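Local coordinates for protein predicted acetyltransferase (Clostridium acetobutylicum, PDB 3MGD) that binds acetyl-CoA and, as a member of the GNAT family, probably transfers its acetyl group to a substrate, at residues L23-I28 with N89-P94; W54-E57 with I63-A66. All coordinates share one frame; numbering follows the deposited sequence.

Contact 1: L23-I28 with N89-P94. With ACO (acetyl coenzyme *a), chain C.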
loop_
_atom_site.group_PDB
_atom_site.type_symbol
_atom_site.label_atom_id
_atom_site.label_comp_id
_atom_site.label_asym_id
_atom_site.label_seq_id
_atom_site.Cartn_x
_atom_site.Cartn_y
_atom_site.Cartn_z
ATOM N N LEU A 23 -19.295 0.737 0.138
ATOM C CA LEU A 23 -18.869 -0.168 -0.917
ATOM C C LEU A 23 -20.044 -0.529 -1.812
ATOM O O LEU A 23 -19.910 -0.638 -3.025
ATOM C CB LEU A 23 -18.280 -1.436 -0.308
ATOM C CG LEU A 23 -16.989 -1.269 0.500
ATOM C CD1 LEU A 23 -16.644 -2.575 1.176
ATOM C CD2 LEU A 23 -15.815 -0.783 -0.387
ATOM N N ILE A 24 -21.209 -0.729 -1.209
ATOM C CA ILE A 24 -22.375 -1.075 -1.997
ATOM C C ILE A 24 -22.779 0.100 -2.882
ATOM O O ILE A 24 -23.117 -0.090 -4.037
ATOM C CB ILE A 24 -23.521 -1.544 -1.090
ATOM C CG1 ILE A 24 -23.162 -2.915 -0.510
ATOM C CG2 ILE A 24 -24.833 -1.623 -1.862
ATOM C CD1 ILE A 24 -24.039 -3.323 0.683
ATOM N N ASP A 25 -22.731 1.306 -2.327
ATOM C CA ASP A 25 -22.918 2.547 -3.091
ATOM C C ASP A 25 -21.948 2.621 -4.287
ATOM O O ASP A 25 -22.303 3.128 -5.357
ATOM C CB ASP A 25 -22.693 3.746 -2.152
ATOM C CG ASP A 25 -23.625 4.914 -2.436
ATOM O OD1 ASP A 25 -24.045 5.078 -3.603
ATOM O OD2 ASP A 25 -23.928 5.677 -1.487
ATOM N N GLU A 26 -20.727 2.115 -4.108
ATOM C CA GLU A 26 -19.727 2.103 -5.186
ATOM C C GLU A 26 -20.006 1.058 -6.266
ATOM O O GLU A 26 -19.330 1.032 -7.296
ATOM C CB GLU A 26 -18.312 1.878 -4.622
ATOM C CG GLU A 26 -17.791 3.021 -3.750
ATOM C CD GLU A 26 -16.458 2.700 -3.095
ATOM O OE1 GLU A 26 -15.651 1.965 -3.704
ATOM O OE2 GLU A 26 -16.220 3.181 -1.968
ATOM N N GLY A 27 -20.968 0.170 -6.014
ATOM C CA GLY A 27 -21.370 -0.810 -7.015
ATOM C C GLY A 27 -20.855 -2.218 -6.775
ATOM O O GLY A 27 -21.057 -3.111 -7.595
ATOM N N ILE A 28 -20.183 -2.431 -5.650
ATOM C CA ILE A 28 -19.603 -3.742 -5.380
ATOM C C ILE A 28 -20.696 -4.741 -4.985
ATOM O O ILE A 28 -21.717 -4.367 -4.393
ATOM C CB ILE A 28 -18.451 -3.649 -4.347
ATOM C CG1 ILE A 28 -17.334 -2.771 -4.931
ATOM C CG2 ILE A 28 -17.896 -5.026 -4.017
ATOM C CD1 ILE A 28 -16.408 -2.154 -3.907
ATOM N N ASN A 89 -12.188 4.676 3.225
ATOM C CA ASN A 89 -13.398 4.789 4.012
ATOM C C ASN A 89 -14.032 6.161 3.912
ATOM O O ASN A 89 -14.542 6.679 4.897
ATOM C CB ASN A 89 -13.134 4.447 5.483
ATOM C CG ASN A 89 -12.735 3.003 5.681
ATOM O OD1 ASN A 89 -12.776 2.208 4.748
ATOM N ND2 ASN A 89 -12.316 2.663 6.898
HETATM N N MSE A 90 -13.984 6.770 2.735
HETATM C CA MSE A 90 -14.654 8.044 2.576
HETATM C C MSE A 90 -16.083 7.861 2.074
HETATM O O MSE A 90 -16.347 7.192 1.077
HETATM C CB MSE A 90 -13.855 8.983 1.683
HETATM C CG MSE A 90 -12.500 9.339 2.333
HETATM SE SE MSE A 90 -11.648 10.774 1.379
HETATM C CE MSE A 90 -12.929 12.201 1.758
ATOM N N TYR A 91 -17.005 8.478 2.789
ATOM C CA TYR A 91 -18.418 8.359 2.457
ATOM C C TYR A 91 -19.099 9.621 2.945
ATOM O O TYR A 91 -18.830 10.094 4.048
ATOM C CB TYR A 91 -19.035 7.114 3.109
ATOM C CG TYR A 91 -20.501 6.950 2.737
ATOM C CD1 TYR A 91 -20.868 6.348 1.544
ATOM C CD2 TYR A 91 -21.500 7.427 3.564
ATOM C CE1 TYR A 91 -22.224 6.211 1.186
ATOM C CE2 TYR A 91 -22.843 7.304 3.219
ATOM C CZ TYR A 91 -23.201 6.696 2.036
ATOM O OH TYR A 91 -24.552 6.585 1.714
ATOM N N THR A 92 -19.921 10.208 2.086
ATOM C CA THR A 92 -20.792 11.290 2.497
ATOM C C THR A 92 -22.242 10.889 2.167
ATOM O O THR A 92 -22.517 10.397 1.067
ATOM C CB THR A 92 -20.473 12.612 1.759
ATOM O OG1 THR A 92 -19.152 13.054 2.087
ATOM C CG2 THR A 92 -21.501 13.704 2.166
ATOM N N GLU A 93 -23.150 11.093 3.121
ATOM C CA GLU A 93 -24.578 10.851 2.920
ATOM C C GLU A 93 -25.011 11.529 1.625
ATOM O O GLU A 93 -24.670 12.691 1.402
ATOM C CB GLU A 93 -25.365 11.431 4.106
ATOM C CG GLU A 93 -26.866 11.207 4.044
ATOM C CD GLU A 93 -27.244 9.743 4.201
ATOM O OE1 GLU A 93 -26.751 9.099 5.151
ATOM O OE2 GLU A 93 -28.036 9.243 3.379
ATOM N N PRO A 94 -25.736 10.803 0.748
ATOM C CA PRO A 94 -26.076 11.363 -0.566
ATOM C C PRO A 94 -26.733 12.748 -0.551
ATOM O O PRO A 94 -26.328 13.598 -1.339
ATOM C CB PRO A 94 -27.000 10.304 -1.166
ATOM C CG PRO A 94 -26.462 9.021 -0.585
ATOM C CD PRO A 94 -26.076 9.374 0.835
HETATM N N1A ACO C . -17.603 25.324 -4.558
HETATM C C2A ACO C . -18.023 24.730 -5.752
HETATM N N3A ACO C . -18.203 23.328 -5.826
HETATM C C4A ACO C . -17.944 22.512 -4.651
HETATM C C5A ACO C . -17.515 23.118 -3.427
HETATM C C6A ACO C . -17.337 24.494 -3.358
HETATM N N6A ACO C . -16.903 25.102 -2.117
HETATM N N7A ACO C . -17.341 22.084 -2.443
HETATM C C8A ACO C . -17.657 20.874 -3.043
HETATM N N9A ACO C . -18.013 21.127 -4.430
HETATM C C1B ACO C . -18.517 20.109 -5.335
HETATM C C2B ACO C . -17.244 19.642 -6.061
HETATM O O2B ACO C . -16.448 20.520 -6.788
HETATM C C3B ACO C . -17.708 18.348 -6.693
HETATM O O3B ACO C . -18.335 18.396 -7.954
HETATM P P3B ACO C . -17.545 18.214 -9.326
HETATM O O7A ACO C . -18.417 18.853 -10.462
HETATM O O8A ACO C . -17.335 16.712 -9.615
HETATM O O9A ACO C . -16.200 18.907 -9.261
HETATM C C4B ACO C . -18.546 17.747 -5.510
HETATM O O4B ACO C . -19.224 18.924 -4.938
HETATM C C5B ACO C . -18.008 16.729 -4.525
HETATM O O5B ACO C . -17.099 17.307 -3.621
HETATM P P1A ACO C . -17.320 17.180 -2.061
HETATM O O1A ACO C . -18.603 17.887 -1.594
HETATM O O2A ACO C . -16.066 17.715 -1.377
HETATM O O3A ACO C . -17.426 15.628 -1.801
HETATM P P2A ACO C . -18.681 14.906 -1.136
HETATM O O4A ACO C . -19.967 14.982 -2.026
HETATM O O5A ACO C . -18.902 15.390 0.271
HETATM O O6A ACO C . -18.261 13.398 -0.960
HETATM C CBP ACO C . -17.735 11.216 -1.889
HETATM C CCP ACO C . -17.631 12.729 -2.017
HETATM C CDP ACO C . -16.844 10.537 -2.916
HETATM C CEP ACO C . -17.337 10.853 -0.497
HETATM C CAP ACO C . -19.220 10.804 -2.161
HETATM O OAP ACO C . -19.621 11.105 -3.456
HETATM C C9P ACO C . -19.579 9.400 -1.740
HETATM O O9P ACO C . -19.787 9.092 -0.566
HETATM N N8P ACO C . -19.685 8.419 -2.800
HETATM C C7P ACO C . -19.957 7.016 -2.490
HETATM C C6P ACO C . -18.841 6.385 -1.741
HETATM C C5P ACO C . -17.509 6.668 -2.399
HETATM O O5P ACO C . -17.378 6.558 -3.619
HETATM N N4P ACO C . -16.445 7.110 -1.565
HETATM C C3P ACO C . -15.083 7.171 -2.038
HETATM C C2P ACO C . -14.333 5.866 -2.102
HETATM S S1P ACO C . -12.620 6.029 -2.543
HETATM C C ACO C . -11.670 6.413 -1.211
HETATM O O ACO C . -12.188 6.523 -0.109
HETATM C CH3 ACO C . -10.244 6.752 -1.406
#
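Asp25 OD2 is gripped by two groups: Arg97 gives it a salt bridge, and Tyr91 OH adds a weak hydrogen bond, 3.4 Å from Asp25 OD2. The same oxygen sits at the edge of the phenol ring, near its plane, 3.2 Å from Tyr91 CE1. The two side chains cross at about a right angle, with the carboxylate turned 51° from the ring. Tyr91 sends its ring toward the helix because CG is anti to the backbone N (chi1 -178°); there it also packs on Ile18, Arg21 and Gln22 of helix 12-25. Beyond Glu26 the chain turns in a Schellman motif, where Gly27, at positive phi, donates from N to Ile24 O at 2.9 Å and Ile28 N reaches back to Leu23 O.

Acetyl-CoA runs along segment 89-94. Met90 O accepts a short bond, 2.6 Å, from ACO N4P, and Thr92 N donates almost straight to ACO O9P (2.9 Å, 171° at the hydrogen). Met90 N makes a weak bond to the acetyl oxygen, ACO O, and Thr92 OG1 lies 3.0 Å from ACO O5A at the pyrophosphate. The extended Glu26 chain lies alongside the pantetheine arm, its OE2 3.3 Å from ACO C2P; Gln22 NE2 donates a hydrogen bond to this oxygen. The pantetheine amides thus pair with the backbone of strand 83-92 much as a neighbouring strand would, the acetyl-CoA binding mode characteristic of the GNAT fold.

Contact 2: W54-E57 with I63-A66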
loop_
_atom_site.group_PDB
_atom_site.type_symbol
_atom_site.label_atom_id
_atom_site.label_comp_id
_atom_site.label_asym_id
_atom_site.label_seq_id
_atom_site.Cartn_x
_atom_site.Cartn_y
_atom_site.Cartn_z
ATOM N N TRP A 54 -12.078 9.928 10.755
ATOM C CA TRP A 54 -12.830 11.091 11.174
ATOM C C TRP A 54 -14.298 10.884 10.817
ATOM O O TRP A 54 -14.626 10.260 9.798
ATOM C CB TRP A 54 -12.300 12.351 10.489
ATOM C CG TRP A 54 -11.131 12.978 11.188
ATOM C CD1 TRP A 54 -9.801 12.729 10.970
ATOM C CD2 TRP A 54 -11.195 13.967 12.219
ATOM N NE1 TRP A 54 -9.032 13.514 11.811
ATOM C CE2 TRP A 54 -9.871 14.285 12.582
ATOM C CE3 TRP A 54 -12.250 14.626 12.864
ATOM C CZ2 TRP A 54 -9.575 15.215 13.576
ATOM C CZ3 TRP A 54 -11.956 15.551 13.847
ATOM C CH2 TRP A 54 -10.630 15.838 14.197
ATOM N N ILE A 55 -15.182 11.390 11.666
ATOM C CA ILE A 55 -16.609 11.334 11.366
ATOM C C ILE A 55 -17.258 12.709 11.503
ATOM O O ILE A 55 -16.850 13.524 12.324
ATOM C CB ILE A 55 -17.362 10.306 12.260
ATOM C CG1 ILE A 55 -17.527 10.826 13.678
ATOM C CG2 ILE A 55 -16.653 8.960 12.284
ATOM C CD1 ILE A 55 -18.239 9.846 14.577
ATOM N N ALA A 56 -18.252 12.964 10.668
ATOM C CA ALA A 56 -19.042 14.185 10.754
ATOM C C ALA A 56 -20.410 13.733 11.209
ATOM O O ALA A 56 -20.985 12.814 10.616
ATOM C CB ALA A 56 -19.135 14.855 9.402
ATOM N N GLU A 57 -20.908 14.340 12.280
ATOM C CA GLU A 57 -22.172 13.931 12.884
ATOM C C GLU A 57 -23.131 15.107 12.967
ATOM O O GLU A 57 -22.716 16.255 13.146
ATOM C CB GLU A 57 -21.955 13.440 14.312
ATOM C CG GLU A 57 -21.296 12.104 14.468
ATOM C CD GLU A 57 -21.158 11.735 15.929
ATOM O OE1 GLU A 57 -20.873 12.644 16.740
ATOM O OE2 GLU A 57 -21.344 10.543 16.264
ATOM N N ILE A 63 -23.048 11.613 9.264
ATOM C CA ILE A 63 -23.261 12.180 7.945
ATOM C C ILE A 63 -22.141 11.806 6.973
ATOM O O ILE A 63 -22.386 11.575 5.784
ATOM C CB ILE A 63 -23.308 13.716 8.036
ATOM C CG1 ILE A 63 -24.480 14.157 8.909
ATOM C CG2 ILE A 63 -23.405 14.338 6.654
ATOM C CD1 ILE A 63 -25.827 13.752 8.348
ATOM N N ALA A 64 -20.903 11.776 7.469
ATOM C CA ALA A 64 -19.765 11.446 6.613
ATOM C C ALA A 64 -18.651 10.763 7.408
ATOM O O ALA A 64 -18.550 10.914 8.624
ATOM C CB ALA A 64 -19.239 12.689 5.909
ATOM N N THR A 65 -17.840 9.984 6.711
ATOM C CA THR A 65 -16.635 9.427 7.302
ATOM C C THR A 65 -15.474 9.667 6.341
ATOM O O THR A 65 -15.685 9.953 5.162
ATOM C CB THR A 65 -16.748 7.907 7.500
ATOM O OG1 THR A 65 -16.927 7.266 6.229
ATOM C CG2 THR A 65 -17.923 7.557 8.416
ATOM N N ALA A 66 -14.251 9.532 6.852
ATOM C CA ALA A 66 -13.040 9.629 6.030
ATOM C C ALA A 66 -11.897 9.094 6.872
ATOM O O ALA A 66 -11.750 9.491 8.027
ATOM C CB ALA A 66 -12.772 11.070 5.658
#
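Trp54 and Ala66 form one antiparallel hydrogen-bonded pair of the beta hairpin made by strands 51-58 and 61-72, two adjacent strands of the GNAT sheet. Trp54 N donates to Ala66 O at 2.8 Å, and Ala66 N returns a bond to Trp54 O. At the non-hydrogen-bonded pair Ile55-Thr65, the backbones close in through CA-H...O contacts, with Thr65 CA 3.3 Å from Trp54 O. Ile55 CG2 and Thr65 CG2, each anti to its own carbonyl carbon (Thr65 chi1 61°), meet at 4.3 Å on their shared face.

On the other face, Ala56 CB and Ala64 CB touch at 4.1 Å; in this second hydrogen-bonded pair Ala56 N donates to Ala64 O (2.9 Å, 169° at the hydrogen). Regular pairing breaks at a classic beta bulge, where Ile63 and Ala64 both face Ala56. Ala56 O there takes a bond of 2.7 Å from Ile63 N and a weak one of 3.3 Å from Ala64 N.

Helix 101-115 covers the alanine face, Ile101 reaching Ala64 while Met105 and Leu109 reach Ala66. The Trp54 indole turns away from the partner strand to a cation-pi contact with Arg108, and its NE1 bonds Glu112. Glu57 OE2 makes a salt bridge with Arg5, and Glu57 OE1 accepts a hydrogen bond from Asn3 ND2.

Contacts 1 and 2 share one sheet: segment 63-66 of contact 2 lies beside segment 89-94 of contact 1, with the contact centres 13 Å apart. Along the chain, the hairpin is nested within the loop that contact 1 closes. Two probable hydrogen bonds join them, Thr65 OG1 to Asn89 O and Glu93 N to Ile63 O, each at 2.8 Å, so Ile63 of the bulge is also tied to the residue that follows strand 83-92. Met90 CG packs 3.7 Å from Ala66 CA. The hairpin thus flanks the strand carrying the cofactor, and the side chain of Ala64 comes within about 6 Å of the bound acetyl-CoA.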